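Local atomic coordinates of carboxylesterase YbfK (Bacillus subtilis, PDB entry 4CCY), a protein that hydrolyses carboxylic esters to an alcohol and a carboxylate, as a cytoplasmic carboxylesterase of the alpha/beta hydrolase superfamily. Residues R16-Y21 with K92-P97; G63-A68 with P194-Q199; T173-A178 with Q199-V204; Q227-I232 with S257-G262. One frame throughout, in Å; residues are numbered along the deposited sequence.

Overall arrangement
Contacts 1, 2 and 3 cluster on one side of the chain's centre and meet around helix 194-205, whereas contact 4 lies on the opposite side, its centre about 36 Å from that of contact 1. Contacts 1 and 2 are buried: contact 1 packs aromatic rings on a lysine and loop backbone, and contact 2 has a direct side-chain hydrogen bond. Gln199, on the helix that contacts 2 and 3 share, also touches Tyr21 and Phe17 of contact 1. Contacts 3 and 4 are only partly buried and aliphatic, with no hydrogen bond between their segments: contact 3 joins two helices that come in the chain between strands 146-152 and 236-241, contact 4 two helix ends beside the crossover between strands 236-241 and 264-268.

Contact 1 (R16-Y21 with K92-P97); sequences RFYQAY and KNKSIP
Lys94 sets CE over one face of the Tyr21 ring, with Lys94 CE 4.0 Å from the ring centroid and 15° off the normal, a CH-pi contact. Further along the same chain, Lys94 NZ is too distant from the ring for more than a weak cation-pi attraction, and its charge is met by Asp22 in a salt bridge. A lysine suits this place because its methylenes can pack on a ring while its ammonium reaches the carboxylate beyond. The chain also meets Tyr18, whose CE2 lies 3.9 Å from Lys94 CG.

With CG anti to the backbone N (chi1 -161°), the Tyr21 ring extends from the helix to the loop, where Asn93 CA sits at its edge, 3.9 Å from Tyr21 CE2. Phe17 fills in beside it, bringing Phe17 CZ to 3.3 Å from Lys92 O and its edge up to Asn93 CA. The loop holds its own shape through an Asx turn, in which Ser95 N donates to Asn93 OD1 at 2.9 Å.

No hydrogen bond links the two segments directly, yet polar atoms of both share outside partners: Asp87 takes both Tyr21 OH and Lys94 N, and Arg211 binds both Tyr18 OH and Asn93 O. Asp87 and Arg211 therefore probably tie helix 12-24 to the loop while satisfying the two tyrosine hydroxyls.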
loop_
_atom_site.group_PDB
_atom_site.type_symbol
_atom_site.label_atom_id
_atom_site.label_comp_id
_atom_site.label_asym_id
_atom_site.label_seq_id
_atom_site.Cartn_x
_atom_site.Cartn_y
_atom_site.Cartn_z
ATOM N N ARG A 16 16.229 -5.223 -15.747
ATOM C CA ARG A 16 14.985 -5.635 -16.374
ATOM C C ARG A 16 13.769 -5.179 -15.559
ATOM O O ARG A 16 12.745 -4.791 -16.134
ATOM C CB ARG A 16 14.975 -7.140 -16.631
ATOM C CG ARG A 16 15.718 -7.524 -17.901
ATOM C CD ARG A 16 15.648 -9.014 -18.170
ATOM N NE ARG A 16 16.835 -9.711 -17.677
ATOM C CZ ARG A 16 16.839 -10.613 -16.697
ATOM N NH1 ARG A 16 15.710 -10.953 -16.077
ATOM N NH2 ARG A 16 17.980 -11.182 -16.336
ATOM N N PHE A 17 13.898 -5.207 -14.230
ATOM C CA PHE A 17 12.840 -4.710 -13.350
ATOM C C PHE A 17 12.628 -3.189 -13.452
ATOM O O PHE A 17 11.499 -2.724 -13.642
ATOM C CB PHE A 17 13.080 -5.104 -11.886
ATOM C CG PHE A 17 12.156 -4.412 -10.926
ATOM C CD1 PHE A 17 10.798 -4.757 -10.871
ATOM C CD2 PHE A 17 12.622 -3.393 -10.100
ATOM C CE1 PHE A 17 9.931 -4.114 -9.990
ATOM C CE2 PHE A 17 11.761 -2.742 -9.225
ATOM C CZ PHE A 17 10.414 -3.102 -9.173
ATOM N N TYR A 18 13.715 -2.434 -13.309
ATOM C CA TYR A 18 13.690 -0.986 -13.490
ATOM C C TYR A 18 13.103 -0.625 -14.857
ATOM O O TYR A 18 12.289 0.284 -14.962
ATOM C CB TYR A 18 15.094 -0.374 -13.276
ATOM C CG TYR A 18 15.403 0.027 -11.831
ATOM C CD1 TYR A 18 15.557 -0.935 -10.827
ATOM C CD2 TYR A 18 15.552 1.380 -11.474
ATOM C CE1 TYR A 18 15.831 -0.567 -9.511
ATOM C CE2 TYR A 18 15.831 1.763 -10.161
ATOM C CZ TYR A 18 15.962 0.785 -9.181
ATOM O OH TYR A 18 16.231 1.157 -7.875
ATOM N N GLN A 19 13.482 -1.374 -15.893
ATOM C CA GLN A 19 12.925 -1.166 -17.225
ATOM C C GLN A 19 11.418 -1.424 -17.247
ATOM O O GLN A 19 10.663 -0.612 -17.771
ATOM C CB GLN A 19 13.657 -2.006 -18.285
ATOM C CG GLN A 19 15.030 -1.453 -18.674
ATOM C CD GLN A 19 15.827 -2.388 -19.576
ATOM O OE1 GLN A 19 15.389 -3.497 -19.890
ATOM N NE2 GLN A 19 17.004 -1.939 -20.003
ATOM N N ALA A 20 10.984 -2.538 -16.658
ATOM C CA ALA A 20 9.558 -2.852 -16.580
ATOM C C ALA A 20 8.758 -1.786 -15.807
ATOM O O ALA A 20 7.662 -1.419 -16.226
ATOM C CB ALA A 20 9.337 -4.246 -15.992
ATOM N N TYR A 21 9.308 -1.314 -14.679
ATOM C CA TYR A 21 8.735 -0.221 -13.872
ATOM C C TYR A 21 8.537 1.041 -14.721
ATOM O O TYR A 21 7.470 1.647 -14.703
ATOM C CB TYR A 21 9.661 0.089 -12.682
ATOM C CG TYR A 21 9.057 0.851 -11.503
ATOM C CD1 TYR A 21 7.988 1.750 -11.670
ATOM C CD2 TYR A 21 9.585 0.703 -10.227
ATOM C CE1 TYR A 21 7.452 2.442 -10.593
ATOM C CE2 TYR A 21 9.065 1.403 -9.146
ATOM C CZ TYR A 21 7.996 2.271 -9.336
ATOM O OH TYR A 21 7.478 2.972 -8.277
ATOM N N LYS A 92 10.132 -4.570 -3.689
ATOM C CA LYS A 92 10.640 -4.473 -5.061
ATOM C C LYS A 92 10.094 -3.225 -5.767
ATOM O O LYS A 92 8.948 -3.194 -6.239
ATOM C CB LYS A 92 10.350 -5.749 -5.850
ATOM C CG LYS A 92 11.013 -6.987 -5.274
ATOM C CD LYS A 92 12.486 -7.066 -5.645
ATOM C CE LYS A 92 13.118 -8.290 -5.004
ATOM N NZ LYS A 92 12.526 -9.575 -5.476
ATOM N N ASN A 93 10.945 -2.197 -5.810
ATOM C CA ASN A 93 10.594 -0.882 -6.325
ATOM C C ASN A 93 11.867 -0.030 -6.313
ATOM O O ASN A 93 12.970 -0.581 -6.184
ATOM C CB ASN A 93 9.441 -0.250 -5.506
ATOM C CG ASN A 93 9.781 -0.090 -4.028
ATOM O OD1 ASN A 93 10.827 0.468 -3.672
ATOM N ND2 ASN A 93 8.881 -0.557 -3.156
ATOM N N LYS A 94 11.730 1.284 -6.435
ATOM C CA LYS A 94 12.897 2.157 -6.638
ATOM C C LYS A 94 13.524 2.708 -5.347
ATOM O O LYS A 94 14.586 3.354 -5.374
ATOM C CB LYS A 94 12.538 3.314 -7.579
ATOM C CG LYS A 94 12.267 2.895 -9.018
ATOM C CD LYS A 94 12.383 4.088 -9.957
ATOM C CE LYS A 94 11.760 3.767 -11.308
ATOM N NZ LYS A 94 12.480 4.471 -12.404
ATOM N N SER A 95 12.881 2.470 -4.212
ATOM C CA SER A 95 13.488 2.848 -2.940
ATOM C C SER A 95 14.721 1.970 -2.669
ATOM O O SER A 95 14.740 0.789 -3.037
ATOM C CB SER A 95 12.445 2.810 -1.817
ATOM O OG SER A 95 11.420 3.765 -2.092
ATOM N N ILE A 96 15.761 2.567 -2.076
ATOM C CA ILE A 96 17.076 1.917 -1.925
ATOM C C ILE A 96 17.432 1.685 -0.452
ATOM O O ILE A 96 17.878 2.600 0.241
ATOM C CB ILE A 96 18.197 2.743 -2.608
ATOM C CG1 ILE A 96 17.813 3.102 -4.042
ATOM C CG2 ILE A 96 19.532 2.001 -2.571
ATOM C CD1 ILE A 96 18.334 4.457 -4.467
ATOM N N PRO A 97 17.247 0.456 0.030
ATOM C CA PRO A 97 17.446 0.209 1.458
ATOM C C PRO A 97 18.893 0.433 1.924
ATOM O O PRO A 97 19.834 0.034 1.247
ATOM C CB PRO A 97 17.052 -1.271 1.627
ATOM C CG PRO A 97 16.219 -1.610 0.430
ATOM C CD PRO A 97 16.730 -0.731 -0.685
#

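Contact 2 (G63-A68 with P194-Q199); sequences GLFSSA and PLLQRQ
Ser66 OG is gripped by two donors, the side-chain amide of Gln199 and the backbone of its own loop. Gln199 NE2 gives Ser66 OG a bond of 2.8 Å with an N-H...O angle of 143°, with Ser66 OG 18° out of the Gln199 amide plane. Ala68 N reaches Ser66 OG at 3.2 Å, which closes an ST turn. Gln199 projects as an extended chain, CG anti to the backbone N (chi1 180°), which carries its amide across to Ser66. Gln199 NE2 also donates to a water 2.9 Å away that bridges to Leu64 O, while Gln199 OE1 is bonded to Ser24 OG and rests 3.7 Å from Ala68 CB. Were Ser66 an alanine, Gln199 NE2 and Ala68 N would probably lose their common acceptor.

Beside this polar group, Leu196 CD1 approaches Phe65 CD2 at 4.2 Å, the side chains crossing at about a right angle. The Phe65 side chain is about 6 Å from that of His273, a probable member of the charge relay system. In this superfamily the loop commonly helps to form the oxyanion hole. The Gln199 amide, bonded through both its oxygen and its nitrogen, probably fixes where this loop sits against helix 194-205.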
loop_
_atom_site.group_PDB
_atom_site.type_symbol
_atom_site.label_atom_id
_atom_site.label_comp_id
_atom_site.label_asym_id
_atom_site.label_seq_id
_atom_site.Cartn_x
_atom_site.Cartn_y
_atom_site.Cartn_z
ATOM N N GLY A 63 2.210 -4.821 -1.483
ATOM C CA GLY A 63 3.451 -5.556 -1.676
ATOM C C GLY A 63 3.656 -5.998 -3.109
ATOM O O GLY A 63 2.732 -6.508 -3.750
ATOM N N LEU A 64 4.878 -5.790 -3.604
ATOM C CA LEU A 64 5.304 -6.189 -4.966
ATOM C C LEU A 64 4.848 -5.267 -6.111
ATOM O O LEU A 64 5.400 -5.340 -7.216
ATOM C CB LEU A 64 4.930 -7.657 -5.284
ATOM C CG LEU A 64 5.382 -8.779 -4.326
ATOM C CD1 LEU A 64 4.879 -10.126 -4.827
ATOM C CD2 LEU A 64 6.897 -8.807 -4.128
ATOM N N PHE A 65 3.867 -4.400 -5.852
ATOM C CA PHE A 65 3.233 -3.581 -6.903
ATOM C C PHE A 65 3.919 -2.259 -7.208
ATOM O O PHE A 65 3.830 -1.775 -8.339
ATOM C CB PHE A 65 1.768 -3.299 -6.570
ATOM C CG PHE A 65 0.829 -4.437 -6.904
ATOM C CD1 PHE A 65 0.908 -5.636 -6.228
ATOM C CD2 PHE A 65 -0.136 -4.291 -7.887
ATOM C CE1 PHE A 65 0.049 -6.681 -6.514
ATOM C CE2 PHE A 65 -1.015 -5.326 -8.174
ATOM C CZ PHE A 65 -0.918 -6.524 -7.494
ATOM N N SER A 66 4.605 -1.684 -6.221
ATOM C CA SER A 66 5.217 -0.339 -6.340
ATOM C C SER A 66 4.152 0.741 -6.544
ATOM O O SER A 66 2.974 0.434 -6.732
ATOM C CB SER A 66 6.202 -0.276 -7.511
ATOM O OG SER A 66 5.483 -0.122 -8.725
ATOM N N SER A 67 4.588 1.999 -6.550
ATOM C CA SER A 67 3.698 3.150 -6.785
ATOM C C SER A 67 3.003 3.171 -8.150
ATOM O O SER A 67 2.014 3.895 -8.335
ATOM C CB SER A 67 4.460 4.461 -6.568
ATOM O OG SER A 67 4.681 4.652 -5.184
ATOM N N ALA A 68 3.520 2.380 -9.091
ATOM C CA ALA A 68 2.929 2.253 -10.434
ATOM C C ALA A 68 1.437 1.856 -10.416
ATOM O O ALA A 68 0.676 2.243 -11.305
ATOM C CB ALA A 68 3.730 1.264 -11.285
ATOM N N PRO A 194 -1.325 -5.722 -18.690
ATOM C CA PRO A 194 -0.091 -6.458 -19.027
ATOM C C PRO A 194 1.225 -5.828 -18.515
ATOM O O PRO A 194 2.172 -6.553 -18.192
ATOM C CB PRO A 194 -0.120 -6.490 -20.551
ATOM C CG PRO A 194 -1.568 -6.470 -20.882
ATOM C CD PRO A 194 -2.251 -5.643 -19.832
ATOM N N LEU A 195 1.287 -4.498 -18.453
ATOM C CA LEU A 195 2.491 -3.827 -17.973
ATOM C C LEU A 195 2.741 -4.137 -16.507
ATOM O O LEU A 195 3.874 -4.431 -16.124
ATOM C CB LEU A 195 2.434 -2.319 -18.228
ATOM C CG LEU A 195 2.511 -1.902 -19.708
ATOM C CD1 LEU A 195 2.367 -0.396 -19.856
ATOM C CD2 LEU A 195 3.794 -2.396 -20.369
ATOM N N LEU A 196 1.683 -4.111 -15.695
ATOM C CA LEU A 196 1.807 -4.435 -14.273
ATOM C C LEU A 196 2.129 -5.903 -14.024
ATOM O O LEU A 196 2.948 -6.213 -13.161
ATOM C CB LEU A 196 0.569 -4.017 -13.468
ATOM C CG LEU A 196 0.738 -2.814 -12.536
ATOM C CD1 LEU A 196 -0.513 -2.614 -11.689
ATOM C CD2 LEU A 196 1.966 -2.966 -11.636
ATOM N N GLN A 197 1.486 -6.788 -14.783
ATOM C CA GLN A 197 1.788 -8.219 -14.766
ATOM C C GLN A 197 3.286 -8.424 -14.952
ATOM O O GLN A 197 3.939 -9.112 -14.158
ATOM C CB GLN A 197 1.028 -8.926 -15.897
ATOM C CG GLN A 197 1.254 -10.436 -15.983
ATOM C CD GLN A 197 0.398 -11.225 -15.008
ATOM O OE1 GLN A 197 -0.657 -10.755 -14.574
ATOM N NE2 GLN A 197 0.848 -12.435 -14.658
ATOM N N ARG A 198 3.830 -7.781 -15.980
ATOM C CA ARG A 198 5.229 -7.942 -16.337
ATOM C C ARG A 198 6.171 -7.438 -15.237
ATOM O O ARG A 198 7.135 -8.120 -14.877
ATOM C CB ARG A 198 5.511 -7.240 -17.670
ATOM C CG ARG A 198 6.985 -7.117 -17.995
ATOM C CD ARG A 198 7.499 -8.406 -18.608
ATOM N NE ARG A 198 8.947 -8.542 -18.461
ATOM C CZ ARG A 198 9.534 -9.276 -17.520
ATOM N NH1 ARG A 198 8.795 -9.936 -16.632
ATOM N NH2 ARG A 198 10.860 -9.354 -17.469
ATOM N N GLN A 199 5.867 -6.252 -14.704
ATOM C CA GLN A 199 6.699 -5.608 -13.699
ATOM C C GLN A 199 6.801 -6.439 -12.424
ATOM O O GLN A 199 7.896 -6.656 -11.906
ATOM C CB GLN A 199 6.180 -4.203 -13.375
ATOM C CG GLN A 199 7.022 -3.502 -12.322
ATOM C CD GLN A 199 6.447 -2.184 -11.846
ATOM O OE1 GLN A 199 5.759 -1.492 -12.584
ATOM N NE2 GLN A 199 6.754 -1.820 -10.613
HETATM O O HOH W 1 7.142 -3.702 -8.486
#

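Contact 3 (T173-A178 with Q199-V204); sequences TGARGA and QIVAGV
Ala178 CB presses into the notch between Val201 and Val204, and here the packing is close. Ala178 CB lies 3.7 Å from Val204 CG2 and 4.0 Å from Val201 CA, near enough to touch the backbone of the partner helix. Alanine suits the spot: a single methyl lets the Ala178 and Val201 CA atoms come within 5.4 Å of each other. Val204 reaches the start of the other helix, its CG1 anti to the backbone N (chi1 -179°) and 3.4 Å from Gly174 O. That carbonyl belongs to the N-cap residue and accepts from Ala178 N at 3.2 Å, so the valine methyl covers the helix's first turn.

Toward solvent the fit slackens. Ala175 CB meets Val201 CG1 at 4.0 Å on a partly exposed flank, and Thr173 turns its side chain away, touching Val204 mainly through its backbone N. Leu172 also touches Val204, and Ile182 touches Val201.

Here the small Ala178 facing Val201 and Val204 lets the two helices come close. Both helices, 175-186 and 194-205, follow strand 146-152 and precede strand 236-241 in the chain, which is consistent with the helical cap that alpha/beta hydrolases commonly insert at this point.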
loop_
_atom_site.group_PDB
_atom_site.type_symbol
_atom_site.label_atom_id
_atom_site.label_comp_id
_atom_site.label_asym_id
_atom_site.label_seq_id
_atom_site.Cartn_x
_atom_site.Cartn_y
_atom_site.Cartn_z
ATOM N N THR A 173 10.062 -16.841 -5.535
ATOM C CA THR A 173 11.498 -17.033 -5.717
ATOM C C THR A 173 11.912 -16.940 -7.187
ATOM O O THR A 173 13.093 -16.998 -7.505
ATOM C CB THR A 173 11.940 -18.390 -5.149
ATOM O OG1 THR A 173 11.134 -19.422 -5.728
ATOM C CG2 THR A 173 11.784 -18.414 -3.617
ATOM N N GLY A 174 10.921 -16.802 -8.064
ATOM C CA GLY A 174 11.126 -16.735 -9.507
ATOM C C GLY A 174 9.807 -16.484 -10.208
ATOM O O GLY A 174 8.798 -16.208 -9.552
ATOM N N ALA A 175 9.808 -16.600 -11.535
ATOM C CA ALA A 175 8.646 -16.262 -12.366
ATOM C C ALA A 175 7.415 -17.131 -12.099
ATOM O O ALA A 175 6.320 -16.598 -11.924
ATOM C CB ALA A 175 9.012 -16.297 -13.846
ATOM N N ARG A 176 7.596 -18.453 -12.070
ATOM C CA ARG A 176 6.512 -19.395 -11.772
ATOM C C ARG A 176 5.758 -19.007 -10.507
ATOM O O ARG A 176 4.526 -19.019 -10.488
ATOM C CB ARG A 176 7.043 -20.821 -11.596
ATOM C CG ARG A 176 7.474 -21.533 -12.864
ATOM C CD ARG A 176 6.291 -22.096 -13.640
ATOM N NE ARG A 176 6.700 -23.187 -14.524
ATOM C CZ ARG A 176 7.222 -23.026 -15.741
ATOM N NH1 ARG A 176 7.413 -21.808 -16.244
ATOM N NH2 ARG A 176 7.562 -24.091 -16.454
ATOM N N GLY A 177 6.503 -18.671 -9.454
ATOM C CA GLY A 177 5.909 -18.284 -8.178
ATOM C C GLY A 177 5.101 -16.997 -8.260
ATOM O O GLY A 177 4.026 -16.886 -7.673
ATOM N N ALA A 178 5.631 -16.027 -8.999
ATOM C CA ALA A 178 4.990 -14.736 -9.175
ATOM C C ALA A 178 3.659 -14.862 -9.939
ATOM O O ALA A 178 2.662 -14.274 -9.539
ATOM C CB ALA A 178 5.934 -13.790 -9.889
ATOM N N GLN A 199 5.867 -6.252 -14.704
ATOM C CA GLN A 199 6.699 -5.608 -13.699
ATOM C C GLN A 199 6.801 -6.439 -12.424
ATOM O O GLN A 199 7.896 -6.656 -11.906
ATOM C CB GLN A 199 6.180 -4.203 -13.375
ATOM C CG GLN A 199 7.022 -3.502 -12.322
ATOM C CD GLN A 199 6.447 -2.184 -11.846
ATOM O OE1 GLN A 199 5.759 -1.492 -12.584
ATOM N NE2 GLN A 199 6.754 -1.820 -10.613
ATOM N N ILE A 200 5.657 -6.900 -11.931
ATOM C CA ILE A 200 5.603 -7.720 -10.727
ATOM C C ILE A 200 6.393 -9.028 -10.893
ATOM O O ILE A 200 7.133 -9.428 -9.984
ATOM C CB ILE A 200 4.138 -7.994 -10.304
ATOM C CG1 ILE A 200 3.462 -6.681 -9.907
ATOM C CG2 ILE A 200 4.076 -9.009 -9.167
ATOM C CD1 ILE A 200 1.963 -6.797 -9.773
ATOM N N VAL A 201 6.239 -9.679 -12.049
ATOM C CA VAL A 201 6.992 -10.898 -12.373
ATOM C C VAL A 201 8.491 -10.615 -12.373
ATOM O O VAL A 201 9.255 -11.335 -11.740
ATOM C CB VAL A 201 6.530 -11.528 -13.709
ATOM C CG1 VAL A 201 7.462 -12.657 -14.158
ATOM C CG2 VAL A 201 5.113 -12.058 -13.574
ATOM N N ALA A 202 8.892 -9.534 -13.040
ATOM C CA ALA A 202 10.304 -9.137 -13.129
ATOM C C ALA A 202 10.854 -8.720 -11.764
ATOM O O ALA A 202 12.038 -8.903 -11.479
ATOM C CB ALA A 202 10.488 -8.021 -14.158
ATOM N N GLY A 203 9.985 -8.162 -10.925
ATOM C CA GLY A 203 10.336 -7.813 -9.552
ATOM C C GLY A 203 10.750 -9.039 -8.764
ATOM O O GLY A 203 11.778 -9.034 -8.093
ATOM N N VAL A 204 9.938 -10.088 -8.865
ATOM C CA VAL A 204 10.190 -11.352 -8.202
ATOM C C VAL A 204 11.429 -12.063 -8.789
ATOM O O VAL A 204 12.209 -12.665 -8.053
ATOM C CB VAL A 204 8.930 -12.261 -8.240
ATOM C CG1 VAL A 204 9.184 -13.571 -7.513
ATOM C CG2 VAL A 204 7.727 -11.546 -7.626
#

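Contact 4 (Q227-I232 with S257-G262); sequences QELKSI and SVLVPG
Leu229, near the end of helix 226-230, meets Leu259 at two levels: CB to CB at 4.0 Å, and farther out CD1 to CD1 at the same distance. Its CB also touches Val260 CG2, and the side chain also touches Phe158 and Phe224. Leucine fits because it can fill the space between the helix and these aromatics without bringing a polar group.

Lys230 follows at the surface. The hydrogen on Lys230 CA points at Leu259 O, 3.4 Å from that CA with an angle of 160° at the hydrogen. Lys230 CG and CD brush Leu259 CD2, after which a bend at chi3 carries the rest of the chain away, so the residue lends hydrocarbon to the contact while keeping its charge at the surface. Lys230 O lies 3.6 Å from Pro261 CG. Helix 249-259 belongs to the beta-alpha-beta crossover between parallel strands 236-241 and 264-268, and Val260 and Pro261 begin its return to the sheet, while the 227-232 segment leads into the first of those strands.

Past Ser231, Ile232 turns back inward. Ile232 CD1 lies 3.7 Å from Val260 CG1, which stands anti to the backbone N (chi1 -174°). With the two methyls of Val260 cut back to an alanine, a gap is likely to open beside Ile232 CD1 and Leu229 CB. Leu139 and Leu140 of helix 130-141 also touch Ile232, and Ile232 O rests 3.7 Å from Pro261 CD.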
loop_
_atom_site.group_PDB
_atom_site.type_symbol
_atom_site.label_atom_id
_atom_site.label_comp_id
_atom_site.label_asym_id
_atom_site.label_seq_id
_atom_site.Cartn_x
_atom_site.Cartn_y
_atom_site.Cartn_z
ATOM N N GLN A 227 -6.988 -3.958 22.111
ATOM C CA GLN A 227 -6.384 -2.842 22.838
ATOM C C GLN A 227 -5.889 -1.734 21.905
ATOM O O GLN A 227 -6.202 -0.561 22.115
ATOM C CB GLN A 227 -5.264 -3.361 23.759
ATOM C CG GLN A 227 -4.434 -2.301 24.468
ATOM C CD GLN A 227 -3.508 -2.890 25.530
ATOM O OE1 GLN A 227 -2.687 -3.768 25.243
ATOM N NE2 GLN A 227 -3.629 -2.405 26.760
ATOM N N GLU A 228 -5.135 -2.102 20.870
ATOM C CA GLU A 228 -4.617 -1.105 19.935
ATOM C C GLU A 228 -5.730 -0.477 19.111
ATOM O O GLU A 228 -5.775 0.734 18.978
ATOM C CB GLU A 228 -3.541 -1.686 19.022
ATOM C CG GLU A 228 -2.274 -2.084 19.764
ATOM C CD GLU A 228 -1.379 -2.996 18.954
ATOM O OE1 GLU A 228 -1.838 -4.065 18.467
ATOM O OE2 GLU A 228 -0.201 -2.631 18.801
ATOM N N LEU A 229 -6.638 -1.306 18.595
ATOM C CA LEU A 229 -7.692 -0.836 17.691
ATOM C C LEU A 229 -8.681 0.112 18.378
ATOM O O LEU A 229 -9.114 1.105 17.779
ATOM C CB LEU A 229 -8.426 -2.019 17.054
ATOM C CG LEU A 229 -7.649 -2.884 16.032
ATOM C CD1 LEU A 229 -8.578 -3.915 15.421
ATOM C CD2 LEU A 229 -7.021 -2.053 14.924
ATOM N N LYS A 230 -9.021 -0.184 19.633
ATOM C CA LYS A 230 -9.918 0.675 20.409
ATOM C C LYS A 230 -9.319 2.058 20.664
ATOM O O LYS A 230 -10.061 3.004 20.922
ATOM C CB LYS A 230 -10.286 0.025 21.745
ATOM C CG LYS A 230 -11.195 -1.189 21.638
ATOM C CD LYS A 230 -10.998 -2.138 22.822
ATOM C CE LYS A 230 -11.813 -1.718 24.023
ATOM N NZ LYS A 230 -11.693 -2.690 25.152
ATOM N N SER A 231 -7.986 2.167 20.575
ATOM C CA SER A 231 -7.267 3.416 20.867
ATOM C C SER A 231 -7.123 4.359 19.675
ATOM O O SER A 231 -6.630 5.470 19.832
ATOM C CB SER A 231 -5.879 3.118 21.432
ATOM O OG SER A 231 -4.971 2.752 20.400
ATOM N N ILE A 232 -7.544 3.924 18.487
ATOM C CA ILE A 232 -7.465 4.765 17.283
ATOM C C ILE A 232 -8.274 6.057 17.462
ATOM O O ILE A 232 -9.449 6.018 17.843
ATOM C CB ILE A 232 -7.934 4.000 16.018
ATOM C CG1 ILE A 232 -6.936 2.882 15.684
ATOM C CG2 ILE A 232 -8.153 4.955 14.839
ATOM C CD1 ILE A 232 -7.456 1.839 14.720
ATOM N N SER A 257 -15.312 -2.855 12.712
ATOM C CA SER A 257 -16.530 -2.099 12.976
ATOM C C SER A 257 -16.823 -1.993 14.466
ATOM O O SER A 257 -17.253 -0.949 14.931
ATOM C CB SER A 257 -17.724 -2.720 12.250
ATOM O OG SER A 257 -17.585 -2.553 10.855
ATOM N N VAL A 258 -16.565 -3.065 15.204
ATOM C CA VAL A 258 -16.840 -3.098 16.641
ATOM C C VAL A 258 -15.815 -2.268 17.423
ATOM O O VAL A 258 -16.183 -1.530 18.338
ATOM C CB VAL A 258 -16.885 -4.546 17.199
ATOM C CG1 VAL A 258 -17.013 -4.547 18.723
ATOM C CG2 VAL A 258 -18.051 -5.318 16.599
ATOM N N LEU A 259 -14.541 -2.389 17.054
ATOM C CA LEU A 259 -13.453 -1.864 17.876
ATOM C C LEU A 259 -13.025 -0.425 17.588
ATOM O O LEU A 259 -12.712 0.312 18.513
ATOM C CB LEU A 259 -12.234 -2.805 17.823
ATOM C CG LEU A 259 -12.481 -4.230 18.348
ATOM C CD1 LEU A 259 -11.316 -5.134 18.006
ATOM C CD2 LEU A 259 -12.770 -4.248 19.852
ATOM N N VAL A 260 -13.005 -0.022 16.318
ATOM C CA VAL A 260 -12.434 1.270 15.934
ATOM C C VAL A 260 -13.480 2.395 15.987
ATOM O O VAL A 260 -14.418 2.383 15.198
ATOM C CB VAL A 260 -11.806 1.209 14.517
ATOM C CG1 VAL A 260 -11.101 2.504 14.182
ATOM C CG2 VAL A 260 -10.835 0.034 14.385
ATOM N N PRO A 261 -13.299 3.386 16.893
ATOM C CA PRO A 261 -14.245 4.504 17.045
ATOM C C PRO A 261 -14.454 5.345 15.771
ATOM O O PRO A 261 -13.501 5.871 15.195
ATOM C CB PRO A 261 -13.599 5.370 18.140
ATOM C CG PRO A 261 -12.705 4.445 18.884
ATOM C CD PRO A 261 -12.166 3.512 17.835
ATOM N N GLY A 262 -15.707 5.459 15.344
ATOM C CA GLY A 262 -16.072 6.281 14.191
ATOM C C GLY A 262 -15.648 5.737 12.840
ATOM O O GLY A 262 -15.688 6.464 11.853
#